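PDB 3TS3: capsid polyprotein VP90 from Turkey astrovirus 2, which probably self-assembles into the icosahedral capsid of the virus, this chain being its P2 globular region, the projection domain that forms the capsid spike. Local coordinates for residues Ser46-Ile52 / Ala73-Ile79; Ala116-Pro122 / Ala138-Ile144; Asn150-Ala154 / Asn189-Ser193. One frame throughout, in Å; residues are numbered along the deposited sequence.

Contact 1 (Ser46-Ile52 / Ala73-Ile79)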
loop_
_atom_site.group_PDB
_atom_site.type_symbol
_atom_site.label_atom_id
_atom_site.label_comp_id
_atom_site.label_asym_id
_atom_site.label_seq_id
_atom_site.Cartn_x
_atom_site.Cartn_y
_atom_site.Cartn_z
ATOM N N SER C 46 9.950 18.993 -2.723
ATOM C CA SER C 46 9.355 18.062 -1.768
ATOM C C SER C 46 10.029 17.945 -0.411
ATOM O O SER C 46 9.363 17.828 0.599
ATOM C CB SER C 46 9.213 16.681 -2.401
ATOM O OG SER C 46 8.211 16.712 -3.400
ATOM N N ARG C 47 11.352 17.963 -0.402
ATOM C CA ARG C 47 12.098 17.761 0.833
ATOM C C ARG C 47 12.504 19.072 1.491
ATOM O O ARG C 47 13.193 19.884 0.901
ATOM C CB ARG C 47 13.343 16.925 0.545
ATOM C CG ARG C 47 14.136 16.514 1.784
ATOM C CD ARG C 47 15.444 15.851 1.411
ATOM N NE ARG C 47 16.314 16.782 0.710
ATOM C CZ ARG C 47 17.565 16.527 0.362
ATOM N NH1 ARG C 47 18.118 15.367 0.657
ATOM N NH2 ARG C 47 18.267 17.443 -0.279
ATOM N N TYR C 48 12.056 19.247 2.726
ATOM C CA TYR C 48 12.384 20.415 3.523
ATOM C C TYR C 48 13.074 19.963 4.807
ATOM O O TYR C 48 12.568 19.120 5.527
ATOM C CB TYR C 48 11.110 21.203 3.840
ATOM C CG TYR C 48 11.332 22.393 4.728
ATOM C CD1 TYR C 48 11.846 23.575 4.225
ATOM C CD2 TYR C 48 11.022 22.334 6.072
ATOM C CE1 TYR C 48 12.051 24.656 5.038
ATOM C CE2 TYR C 48 11.228 23.412 6.891
ATOM C CZ TYR C 48 11.733 24.568 6.369
ATOM O OH TYR C 48 11.932 25.647 7.187
ATOM N N ASN C 49 14.242 20.532 5.065
ATOM C CA ASN C 49 15.049 20.157 6.216
ATOM C C ASN C 49 15.212 21.273 7.258
ATOM O O ASN C 49 16.006 22.190 7.094
ATOM C CB ASN C 49 16.419 19.703 5.695
ATOM C CG ASN C 49 17.400 19.357 6.788
ATOM O OD1 ASN C 49 18.591 19.609 6.646
ATOM N ND2 ASN C 49 16.918 18.749 7.864
ATOM N N ASN C 50 14.404 21.196 8.306
ATOM C CA ASN C 50 14.573 22.003 9.503
ATOM C C ASN C 50 13.823 21.396 10.685
ATOM O O ASN C 50 12.717 20.929 10.533
ATOM C CB ASN C 50 14.122 23.442 9.264
ATOM C CG ASN C 50 14.587 24.381 10.354
ATOM O OD1 ASN C 50 15.723 24.317 10.789
ATOM N ND2 ASN C 50 13.707 25.262 10.785
ATOM N N GLN C 51 14.413 21.439 11.868
ATOM C CA GLN C 51 13.712 20.935 13.036
ATOM C C GLN C 51 12.547 21.844 13.412
ATOM O O GLN C 51 12.716 23.044 13.577
ATOM C CB GLN C 51 14.677 20.858 14.216
ATOM C CG GLN C 51 14.015 20.595 15.549
ATOM C CD GLN C 51 13.559 19.171 15.703
ATOM O OE1 GLN C 51 13.966 18.293 14.955
ATOM N NE2 GLN C 51 12.718 18.931 16.699
ATOM N N ILE C 52 11.374 21.246 13.568
ATOM C CA ILE C 52 10.204 21.932 14.073
ATOM C C ILE C 52 9.735 21.165 15.300
ATOM O O ILE C 52 9.474 19.976 15.224
ATOM C CB ILE C 52 9.073 22.002 13.020
ATOM C CG1 ILE C 52 9.580 22.644 11.726
ATOM C CG2 ILE C 52 7.887 22.784 13.556
ATOM C CD1 ILE C 52 8.556 22.647 10.605
ATOM N N ALA C 73 7.522 15.985 16.497
ATOM C CA ALA C 73 8.654 16.853 16.201
ATOM C C ALA C 73 9.552 16.121 15.218
ATOM O O ALA C 73 9.735 14.921 15.332
ATOM C CB ALA C 73 9.431 17.157 17.479
ATOM N N ALA C 74 10.088 16.847 14.239
ATOM C CA ALA C 74 10.937 16.248 13.216
ATOM C C ALA C 74 11.819 17.272 12.509
ATOM O O ALA C 74 11.562 18.458 12.581
ATOM C CB ALA C 74 10.086 15.508 12.198
ATOM N N SER C 75 12.858 16.795 11.835
ATOM C CA SER C 75 13.736 17.653 11.041
ATOM C C SER C 75 13.576 17.473 9.527
ATOM O O SER C 75 14.107 18.252 8.757
ATOM C CB SER C 75 15.202 17.430 11.425
ATOM O OG SER C 75 15.483 17.895 12.734
ATOM N N TRP C 76 12.881 16.422 9.108
ATOM C CA TRP C 76 12.704 16.151 7.685
ATOM C C TRP C 76 11.222 16.134 7.303
ATOM O O TRP C 76 10.461 15.297 7.748
ATOM C CB TRP C 76 13.404 14.843 7.306
ATOM C CG TRP C 76 14.895 14.889 7.540
ATOM C CD1 TRP C 76 15.565 14.465 8.651
ATOM C CD2 TRP C 76 15.890 15.397 6.645
ATOM N NE1 TRP C 76 16.910 14.680 8.502
ATOM C CE2 TRP C 76 17.137 15.240 7.274
ATOM C CE3 TRP C 76 15.848 15.963 5.367
ATOM C CZ2 TRP C 76 18.322 15.634 6.678
ATOM C CZ3 TRP C 76 17.033 16.349 4.776
ATOM C CH2 TRP C 76 18.252 16.179 5.429
ATOM N N TRP C 77 10.851 17.090 6.469
ATOM C CA TRP C 77 9.472 17.330 6.098
ATOM C C TRP C 77 9.280 17.060 4.621
ATOM O O TRP C 77 10.091 17.445 3.810
ATOM C CB TRP C 77 9.087 18.757 6.493
ATOM C CG TRP C 77 9.216 18.916 7.967
ATOM C CD1 TRP C 77 10.288 19.402 8.652
ATOM C CD2 TRP C 77 8.259 18.513 8.950
ATOM N NE1 TRP C 77 10.044 19.354 10.004
ATOM C CE2 TRP C 77 8.803 18.814 10.210
ATOM C CE3 TRP C 77 6.986 17.948 8.885
ATOM C CZ2 TRP C 77 8.121 18.549 11.391
ATOM C CZ3 TRP C 77 6.315 17.697 10.048
ATOM C CH2 TRP C 77 6.877 18.000 11.287
ATOM N N ASN C 78 8.219 16.343 4.302
ATOM C CA ASN C 78 8.001 15.884 2.951
ATOM C C ASN C 78 6.648 16.282 2.398
ATOM O O ASN C 78 5.636 16.004 2.995
ATOM C CB ASN C 78 8.150 14.364 2.936
ATOM C CG ASN C 78 9.469 13.914 3.525
ATOM O OD1 ASN C 78 10.476 13.908 2.850
ATOM N ND2 ASN C 78 9.463 13.551 4.794
ATOM N N ILE C 79 6.662 16.942 1.248
ATOM C CA ILE C 79 5.446 17.310 0.553
ATOM C C ILE C 79 5.428 16.482 -0.728
ATOM O O ILE C 79 6.122 16.798 -1.687
ATOM C CB ILE C 79 5.468 18.810 0.205
ATOM C CG1 ILE C 79 5.743 19.640 1.457
ATOM C CG2 ILE C 79 4.163 19.237 -0.423
ATOM C CD1 ILE C 79 6.036 21.099 1.188
#
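The side-chain amide of N49 lies flat on the six-membered ring of W76. The two planes are only 3° apart. CG of N49 stands anti to the backbone N (chi1 177°), which carries the chain over the indole. CB comes first, 3.5 Å from CZ3 of W76, and makes a CH-pi contact over the ring face. CG lies over the ring near CZ3 and CH2, 3.6 Å from each. OD1 runs out toward CH2 and CZ2. ND2 ends over the centre of the ring, 3.4 Å above its plane. From there it donates to the backbone O of S75 at 3.0 Å. That bond stays in the amide plane of N49 but reaches the carbonyl from above its own plane. Stack and bond together fix the rotation of the amide. R47 lies alongside W76 on the same sheet face, with its CD near CZ3, and its NH1 makes a salt bridge with D174.

Strand 47-52 and the start of strand 76-81 form an antiparallel ladder in the large sheet of the spike domain. Y48 and W77 are a hydrogen-bonded pair, with W77 N to Y48 O at 2.8 Å. Between N49 and I52 the register slips by one residue, a beta bulge, and the chain turns a corner at S75.

W77 lies on the other face, with Y48 and I52. Its indole is held between two methyls: CD1 of I52, 3.6 Å above one face, and CB of A74 over the opposite face. The edge of the ring brings NE1 to N50 O at 3.1 Å, a weak, bent bond (129°). Y48 meets W77 CD1 with the edge of its own ring, while its OH goes to D128. At the far end S46 OG donates to I79 O at 2.7 Å.

Contact 2 (Ala116-Pro122 / Ala138-Ile144)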
loop_
_atom_site.group_PDB
_atom_site.type_symbol
_atom_site.label_atom_id
_atom_site.label_comp_id
_atom_site.label_asym_id
_atom_site.label_seq_id
_atom_site.Cartn_x
_atom_site.Cartn_y
_atom_site.Cartn_z
ATOM N N ALA C 116 -14.222 13.224 8.457
ATOM C CA ALA C 116 -12.801 13.173 8.121
ATOM C C ALA C 116 -12.273 14.457 7.493
ATOM O O ALA C 116 -11.114 14.792 7.649
ATOM C CB ALA C 116 -12.480 11.977 7.233
ATOM N N ILE C 117 -13.124 15.156 6.756
ATOM C CA ILE C 117 -12.658 16.291 5.987
ATOM C C ILE C 117 -12.838 17.609 6.707
ATOM O O ILE C 117 -13.922 17.948 7.135
ATOM C CB ILE C 117 -13.359 16.378 4.616
ATOM C CG1 ILE C 117 -13.313 15.033 3.892
ATOM C CG2 ILE C 117 -12.742 17.497 3.778
ATOM C CD1 ILE C 117 -14.139 15.018 2.629
ATOM N N GLN C 118 -11.750 18.356 6.793
ATOM C CA GLN C 118 -11.755 19.652 7.453
ATOM C C GLN C 118 -11.247 20.723 6.498
ATOM O O GLN C 118 -10.752 20.418 5.426
ATOM C CB GLN C 118 -10.918 19.635 8.735
ATOM C CG GLN C 118 -11.297 18.537 9.713
ATOM C CD GLN C 118 -12.629 18.769 10.405
ATOM O OE1 GLN C 118 -13.189 19.852 10.357
ATOM N NE2 GLN C 118 -13.127 17.745 11.067
ATOM N N LYS C 119 -11.402 21.982 6.893
ATOM C CA LYS C 119 -10.985 23.092 6.063
ATOM C C LYS C 119 -9.678 23.611 6.603
ATOM O O LYS C 119 -9.587 23.989 7.752
ATOM C CB LYS C 119 -12.029 24.209 6.093
ATOM C CG LYS C 119 -13.343 23.842 5.434
ATOM C CD LYS C 119 -14.370 24.946 5.561
ATOM C CE LYS C 119 -15.627 24.618 4.781
ATOM N NZ LYS C 119 -16.497 25.805 4.611
ATOM N N TYR C 120 -8.665 23.639 5.753
ATOM C CA TYR C 120 -7.348 24.050 6.194
ATOM C C TYR C 120 -7.363 25.481 6.733
ATOM O O TYR C 120 -7.988 26.361 6.166
ATOM C CB TYR C 120 -6.347 23.916 5.048
ATOM C CG TYR C 120 -5.005 24.524 5.346
ATOM C CD1 TYR C 120 -4.181 23.990 6.323
ATOM C CD2 TYR C 120 -4.565 25.635 4.657
ATOM C CE1 TYR C 120 -2.965 24.542 6.597
ATOM C CE2 TYR C 120 -3.347 26.199 4.929
ATOM C CZ TYR C 120 -2.547 25.645 5.901
ATOM O OH TYR C 120 -1.330 26.197 6.180
ATOM N N TYR C 121 -6.694 25.688 7.861
ATOM C CA TYR C 121 -6.604 27.004 8.466
ATOM C C TYR C 121 -5.144 27.340 8.770
ATOM O O TYR C 121 -4.542 26.761 9.660
ATOM C CB TYR C 121 -7.423 27.003 9.757
ATOM C CG TYR C 121 -7.657 28.366 10.376
ATOM C CD1 TYR C 121 -8.453 29.312 9.751
ATOM C CD2 TYR C 121 -7.109 28.686 11.604
ATOM C CE1 TYR C 121 -8.675 30.552 10.330
ATOM C CE2 TYR C 121 -7.322 29.911 12.188
ATOM C CZ TYR C 121 -8.101 30.841 11.552
ATOM O OH TYR C 121 -8.306 32.063 12.148
ATOM N N PRO C 122 -4.588 28.314 8.063
ATOM C CA PRO C 122 -3.184 28.687 8.241
ATOM C C PRO C 122 -2.856 29.175 9.649
ATOM O O PRO C 122 -1.773 28.905 10.138
ATOM C CB PRO C 122 -2.995 29.827 7.241
ATOM C CG PRO C 122 -4.037 29.621 6.235
ATOM C CD PRO C 122 -5.195 28.981 6.902
ATOM N N ALA C 138 -4.356 26.996 0.238
ATOM C CA ALA C 138 -5.275 28.108 0.378
ATOM C C ALA C 138 -6.166 27.801 1.558
ATOM O O ALA C 138 -6.504 26.661 1.804
ATOM C CB ALA C 138 -6.107 28.275 -0.881
ATOM N N GLU C 139 -6.561 28.831 2.286
ATOM C CA GLU C 139 -7.419 28.620 3.424
ATOM C C GLU C 139 -8.691 27.977 2.898
ATOM O O GLU C 139 -9.239 28.395 1.887
ATOM C CB GLU C 139 -7.719 29.954 4.118
ATOM C CG GLU C 139 -8.530 29.812 5.386
ATOM C CD GLU C 139 -8.878 31.141 6.034
ATOM O OE1 GLU C 139 -8.665 32.193 5.406
ATOM O OE2 GLU C 139 -9.396 31.126 7.165
ATOM N N GLY C 140 -9.155 26.956 3.603
ATOM C CA GLY C 140 -10.332 26.218 3.210
ATOM C C GLY C 140 -10.084 24.987 2.355
ATOM O O GLY C 140 -11.010 24.246 2.101
ATOM N N ASP C 141 -8.844 24.755 1.938
ATOM C CA ASP C 141 -8.540 23.556 1.157
ATOM C C ASP C 141 -8.813 22.343 2.023
ATOM O O ASP C 141 -8.572 22.378 3.211
ATOM C CB ASP C 141 -7.072 23.535 0.724
ATOM C CG ASP C 141 -6.816 24.355 -0.528
ATOM O OD1 ASP C 141 -7.783 24.799 -1.159
ATOM O OD2 ASP C 141 -5.640 24.540 -0.865
ATOM N N PRO C 142 -9.294 21.260 1.430
ATOM C CA PRO C 142 -9.585 20.080 2.238
ATOM C C PRO C 142 -8.331 19.548 2.919
ATOM O O PRO C 142 -7.280 19.509 2.308
ATOM C CB PRO C 142 -10.074 19.071 1.202
ATOM C CG PRO C 142 -10.735 19.910 0.151
ATOM C CD PRO C 142 -9.926 21.191 0.098
ATOM N N VAL C 143 -8.459 19.171 4.184
ATOM C CA VAL C 143 -7.383 18.517 4.904
ATOM C C VAL C 143 -7.923 17.308 5.661
ATOM O O VAL C 143 -9.020 17.348 6.200
ATOM C CB VAL C 143 -6.605 19.479 5.834
ATOM C CG1 VAL C 143 -7.504 20.095 6.883
ATOM C CG2 VAL C 143 -5.435 18.761 6.476
ATOM N N ILE C 144 -7.160 16.225 5.653
ATOM C CA ILE C 144 -7.576 15.011 6.336
ATOM C C ILE C 144 -6.485 14.490 7.263
ATOM O O ILE C 144 -5.352 14.331 6.856
ATOM C CB ILE C 144 -7.959 13.903 5.332
ATOM C CG1 ILE C 144 -9.130 14.354 4.455
ATOM C CG2 ILE C 144 -8.294 12.607 6.060
ATOM C CD1 ILE C 144 -9.376 13.456 3.253
#
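Q118 and V143 are a hydrogen-bonded antiparallel pair whose side chains share one face of the sheet. Strand 117-119 here pairs with the start of strand 142-148 in the large sheet of the spike domain. V143 N donates to Q118 O at 2.9 Å. V143 puts CG1 between its backbone N and carbonyl carbon (chi1 60°). This brings the methyl to CB of Q118 at 3.9 Å. V143 also packs on I57 and Y59 of strand 56-59.

K119 and P142 form the next, non-hydrogen-bonded pair. On their face I117 and P142 lie side by side and point the same way, with CG2 of I117 against CB of P142 at 4.0 Å.

A type II beta turn from A138 to D141 leads into the second strand. It is closed by D141 N donating to A138 O. A138 N also donates to D141 OD2, while OD1 goes to T160. The Y120 backbone grips the turn twice. Its N donates to D141 O, and its O accepts from G140 N at 2.9 Å. The ring of Y120 meets A138 O at its edge, in plane, through CD2. G140 has a positive phi (93°), as fits the third position of a type II turn, and its CA packs against CB of K119.

The E139 side chain crosses the P122 ring at about a right angle, CG against CD. The E139 and Y121 side chains lie side by side; carboxylate and ring planes are 56° apart. OE2 of E139 takes a salt bridge from R60 and comes to 3.3 Å from CE1 at the edge of the Y121 ring.

Contact 3 (Asn150-Ala154 / Asn189-Ser193); sequences NGRRA and NWSYS
An arginine-tryptophan cation-pi stack joins the start of strand 153-159 to the loop that follows strand 187-189 in the spike domain. The guanidinium of R153 lies flat on the indole of W190, with the planes 9° apart and the centres 3.7 Å apart. CZ sits over the five-membered ring, 3.6 Å from NE1 of W190. CD lies over the six-membered ring, so the indole spans an aliphatic part (CD) and the charged end of the same chain. The bend at chi2 (100°) turns the R153 chain across the ring. CB of W190 points toward the segment of R153, and the indole is laid on the arginine.

The ring edge also has a partner. G151 O lies in the indole plane, 3.4 Å from CZ3 of W190. G151 has a positive phi, which glycine adopts readily.

The rim of the guanidinium is polar. NH2 of R153 donates to a water at 3.0 Å, in the guanidinium plane. The water donates in turn to Y192 O at 2.7 Å, bridging the segments. CD1 of Y192 also approaches this edge. Outside the segments, NE of R153 bonds to S145 OG, and NE1 of W190 bonds to D194 O.

The arginine thus uses its face for the indole and its NE and NH2 for oxygen atoms. The carbonyl oxygen at the W190 edge faces the positive rim of the ring, which is probably mildly favourable.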
loop_
_atom_site.group_PDB
_atom_site.type_symbol
_atom_site.label_atom_id
_atom_site.label_comp_id
_atom_site.label_asym_id
_atom_site.label_seq_id
_atom_site.Cartn_x
_atom_site.Cartn_y
_atom_site.Cartn_z
ATOM N N ASN C 150 2.829 3.043 11.693
ATOM C CA ASN C 150 3.528 3.171 12.970
ATOM C C ASN C 150 2.843 4.157 13.899
ATOM O O ASN C 150 3.327 4.412 14.989
ATOM C CB ASN C 150 4.973 3.621 12.768
ATOM C CG ASN C 150 5.813 2.589 12.072
ATOM O OD1 ASN C 150 5.640 1.399 12.269
ATOM N ND2 ASN C 150 6.737 3.053 11.250
ATOM N N GLY C 151 1.715 4.709 13.468
ATOM C CA GLY C 151 1.044 5.727 14.257
ATOM C C GLY C 151 1.679 7.110 14.203
ATOM O O GLY C 151 1.527 7.899 15.117
ATOM N N ARG C 152 2.379 7.403 13.116
ATOM C CA ARG C 152 2.987 8.714 12.944
ATOM C C ARG C 152 1.992 9.574 12.186
ATOM O O ARG C 152 1.707 9.326 11.022
ATOM C CB ARG C 152 4.279 8.597 12.148
ATOM C CG ARG C 152 5.122 9.855 12.159
ATOM C CD ARG C 152 6.362 9.692 11.313
ATOM N NE ARG C 152 7.301 10.793 11.505
ATOM C CZ ARG C 152 8.237 10.831 12.443
ATOM N NH1 ARG C 152 8.379 9.831 13.302
ATOM N NH2 ARG C 152 9.029 11.884 12.523
ATOM N N ARG C 153 1.471 10.580 12.874
ATOM C CA ARG C 153 0.434 11.447 12.345
ATOM C C ARG C 153 0.922 12.233 11.137
ATOM O O ARG C 153 2.068 12.661 11.074
ATOM C CB ARG C 153 -0.061 12.411 13.427
ATOM C CG ARG C 153 -1.382 13.126 13.121
ATOM C CD ARG C 153 -2.495 12.438 13.850
ATOM N NE ARG C 153 -3.820 13.045 13.738
ATOM C CZ ARG C 153 -4.472 13.595 14.753
ATOM N NH1 ARG C 153 -3.907 13.666 15.950
ATOM N NH2 ARG C 153 -5.692 14.069 14.573
ATOM N N ALA C 154 0.004 12.416 10.192
ATOM C CA ALA C 154 0.268 13.057 8.910
ATOM C C ALA C 154 -1.000 13.717 8.380
ATOM O O ALA C 154 -2.054 13.595 8.968
ATOM C CB ALA C 154 0.785 12.043 7.908
ATOM N N ASN C 189 -6.872 6.801 7.620
ATOM C CA ASN C 189 -7.478 7.959 8.269
ATOM C C ASN C 189 -7.473 7.834 9.794
ATOM O O ASN C 189 -7.643 6.764 10.346
ATOM C CB ASN C 189 -8.872 8.271 7.719
ATOM C CG ASN C 189 -9.943 7.382 8.298
ATOM O OD1 ASN C 189 -10.017 6.212 7.987
ATOM N ND2 ASN C 189 -10.793 7.952 9.130
ATOM N N TRP C 190 -7.221 8.949 10.457
ATOM C CA TRP C 190 -7.073 8.978 11.900
ATOM C C TRP C 190 -8.121 9.932 12.456
ATOM O O TRP C 190 -8.097 11.120 12.176
ATOM C CB TRP C 190 -5.649 9.464 12.173
ATOM C CG TRP C 190 -5.208 9.675 13.588
ATOM C CD1 TRP C 190 -5.945 10.143 14.627
ATOM C CD2 TRP C 190 -3.881 9.479 14.092
ATOM N NE1 TRP C 190 -5.171 10.225 15.756
ATOM C CE2 TRP C 190 -3.897 9.830 15.453
ATOM C CE3 TRP C 190 -2.687 9.036 13.525
ATOM C CZ2 TRP C 190 -2.768 9.747 16.252
ATOM C CZ3 TRP C 190 -1.567 8.953 14.323
ATOM C CH2 TRP C 190 -1.614 9.311 15.668
ATOM N N SER C 191 -9.032 9.392 13.252
ATOM C CA SER C 191 -10.138 10.163 13.808
ATOM C C SER C 191 -9.646 11.311 14.679
ATOM O O SER C 191 -8.703 11.164 15.424
ATOM C CB SER C 191 -11.027 9.242 14.642
ATOM O OG SER C 191 -11.921 9.992 15.430
ATOM N N TYR C 192 -10.329 12.443 14.595
ATOM C CA TYR C 192 -9.929 13.636 15.337
ATOM C C TYR C 192 -9.997 13.443 16.854
ATOM O O TYR C 192 -9.356 14.157 17.594
ATOM C CB TYR C 192 -10.679 14.883 14.843
ATOM C CG TYR C 192 -10.349 15.186 13.399
ATOM C CD1 TYR C 192 -9.198 15.879 13.059
ATOM C CD2 TYR C 192 -11.161 14.734 12.376
ATOM C CE1 TYR C 192 -8.876 16.120 11.743
ATOM C CE2 TYR C 192 -10.849 14.973 11.065
ATOM C CZ TYR C 192 -9.710 15.665 10.751
ATOM O OH TYR C 192 -9.404 15.901 9.441
ATOM N N SER C 193 -10.763 12.459 17.301
ATOM C CA SER C 193 -10.874 12.180 18.729
ATOM C C SER C 193 -9.905 11.113 19.257
ATOM O O SER C 193 -9.924 10.792 20.435
ATOM C CB SER C 193 -12.312 11.815 19.084
ATOM O OG SER C 193 -12.831 10.886 18.162
HETATM O O HOH W 1 -7.267 15.540 16.588
#

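All three contacts reach the same large antiparallel sheet. Contact 1 lies farthest out and has exposed residues at its edge; none of the touching residues of contact 3 is exposed. From contact centre to chain centre the distances are about 17, 12 and 10 Å for contacts 1, 2 and 3. Contacts 1 and 2 are strand pairings held by backbone bonds, with aromatic packing in the first and a turn in the second. Contact 3 instead depends on one stacked side-chain pair and a bridging water. Neighbouring strands 142-148 and 153-159 link contacts 2 and 3, which also meet where Y192 OH probably bonds to A116 O. R152 packs on A74, joining contacts 1 and 3. Contacts 1 and 2 do not touch.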